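Local coordinates for protein alternansucrase (Leuconostoc mesenteroides, PDB 6HVG) that is a glycosyl hydrolase family 70 protein that combines a TIM-barrel-clan region with choline-binding-type repeats and holds a calcium ion, at residues A[776-779]-A[780-783]. Residues are numbered along the deposited sequence; the frame is centred on the assembly and turned at random.
Sequences TFTF and DQLA
T778 and Q781 meet at the N-terminus of helix 779-793, where T778 occupies the N-cap position. Three hydrogen bonds cross the helix start, two of them backbone i to i+4. Q781 turns its amide back on the incoming chain: OE1 accepts from T778 N at 2.8 Å, with an N-H...O angle of 160°, although the donor stands 52° above the carbonyl plane. CG of Q781 lies beside its backbone N (chi1 -88°), and from there the extended chain reaches the T778 N-H, while NE2 bonds to I769 O. The first turn is marked by L782 N to T778 O and A783 N to F779 O, each 2.9 Å.

A water links T778 OG1 (2.8 Å) to D780 OD2, to which it donates.

L782 meets both phenylalanines: its CB lies 4.0 Å from F777 CE1, the ring approaching obliquely, and its CD2 4.3 Å from F779 CD1. F777 and L782 also touch M764 of helix 757-766 and L1106, and F1105 meets the F777 ring edge-to-face.

Q781, at N3, supplies one half of a capping box; the T778 side chain makes no capping bond in return. With both ends of the Q781 amide bonded to backbone, its rotation is probably fixed, tying the preceding loop to the helix start.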
loop_
_atom_site.group_PDB
_atom_site.type_symbol
_atom_site.label_atom_id
_atom_site.label_comp_id
_atom_site.label_asym_id
_atom_site.label_seq_id
_atom_site.Cartn_x
_atom_site.Cartn_y
_atom_site.Cartn_z
ATOM N N THR A 776 -12.929 -2.171 -2.152
ATOM C CA THR A 776 -13.792 -1.153 -2.720
ATOM C C THR A 776 -15.003 -0.930 -1.819
ATOM O O THR A 776 -15.693 -1.888 -1.469
ATOM C CB THR A 776 -14.297 -1.583 -4.102
ATOM O OG1 THR A 776 -13.187 -1.667 -4.975
ATOM C CG2 THR A 776 -15.239 -0.552 -4.734
ATOM N N PHE A 777 -15.286 0.330 -1.480
ATOM C CA PHE A 777 -16.451 0.636 -0.667
ATOM C C PHE A 777 -17.340 1.638 -1.385
ATOM O O PHE A 777 -16.860 2.508 -2.101
ATOM C CB PHE A 777 -16.100 1.100 0.769
ATOM C CG PHE A 777 -15.165 2.249 0.839
ATOM C CD1 PHE A 777 -15.644 3.543 0.751
ATOM C CD2 PHE A 777 -13.820 2.035 1.038
ATOM C CE1 PHE A 777 -14.798 4.617 0.815
ATOM C CE2 PHE A 777 -12.957 3.101 1.134
ATOM C CZ PHE A 777 -13.446 4.400 1.018
ATOM N N THR A 778 -18.640 1.504 -1.163
ATOM C CA THR A 778 -19.626 2.354 -1.764
ATOM C C THR A 778 -19.739 3.625 -0.884
ATOM O O THR A 778 -19.284 3.667 0.254
ATOM C CB THR A 778 -20.956 1.559 -1.941
ATOM O OG1 THR A 778 -21.544 1.909 -3.188
ATOM C CG2 THR A 778 -21.950 1.830 -0.835
ATOM N N PHE A 779 -20.335 4.669 -1.427
ATOM C CA PHE A 779 -20.548 5.905 -0.661
ATOM C C PHE A 779 -21.418 5.713 0.577
ATOM O O PHE A 779 -21.131 6.316 1.611
ATOM C CB PHE A 779 -21.159 7.014 -1.522
ATOM C CG PHE A 779 -20.142 7.914 -2.146
ATOM C CD1 PHE A 779 -19.436 8.829 -1.360
ATOM C CD2 PHE A 779 -19.889 7.863 -3.516
ATOM C CE1 PHE A 779 -18.508 9.682 -1.932
ATOM C CE2 PHE A 779 -18.953 8.708 -4.083
ATOM C CZ PHE A 779 -18.256 9.610 -3.291
ATOM N N ASP A 780 -22.476 4.907 0.481
ATOM C CA ASP A 780 -23.285 4.526 1.649
ATOM C C ASP A 780 -22.434 3.820 2.696
ATOM O O ASP A 780 -22.579 4.072 3.878
ATOM C CB ASP A 780 -24.475 3.635 1.240
ATOM C CG ASP A 780 -25.272 4.241 0.097
ATOM O OD1 ASP A 780 -26.481 3.953 -0.021
ATOM O OD2 ASP A 780 -24.681 5.025 -0.693
ATOM N N GLN A 781 -21.577 2.912 2.251
ATOM C CA GLN A 781 -20.677 2.209 3.147
ATOM C C GLN A 781 -19.778 3.208 3.863
ATOM O O GLN A 781 -19.553 3.096 5.068
ATOM C CB GLN A 781 -19.812 1.207 2.376
ATOM C CG GLN A 781 -20.411 -0.182 2.204
ATOM C CD GLN A 781 -19.622 -1.007 1.218
ATOM O OE1 GLN A 781 -19.711 -0.779 0.026
ATOM N NE2 GLN A 781 -18.818 -1.937 1.712
ATOM N N LEU A 782 -19.274 4.191 3.118
ATOM C CA LEU A 782 -18.479 5.256 3.722
ATOM C C LEU A 782 -19.250 6.048 4.793
ATOM O O LEU A 782 -18.722 6.301 5.879
ATOM C CB LEU A 782 -17.984 6.212 2.656
ATOM C CG LEU A 782 -17.115 7.394 3.106
ATOM C CD1 LEU A 782 -15.941 6.950 3.938
ATOM C CD2 LEU A 782 -16.630 8.149 1.872
ATOM N N ALA A 783 -20.499 6.407 4.490
ATOM C CA ALA A 783 -21.345 7.176 5.409
ATOM C C ALA A 783 -21.595 6.477 6.742
ATOM O O ALA A 783 -21.565 7.119 7.801
ATOM C CB ALA A 783 -22.670 7.519 4.745
HETATM O O HOH W 1 -22.971 4.178 -2.520
#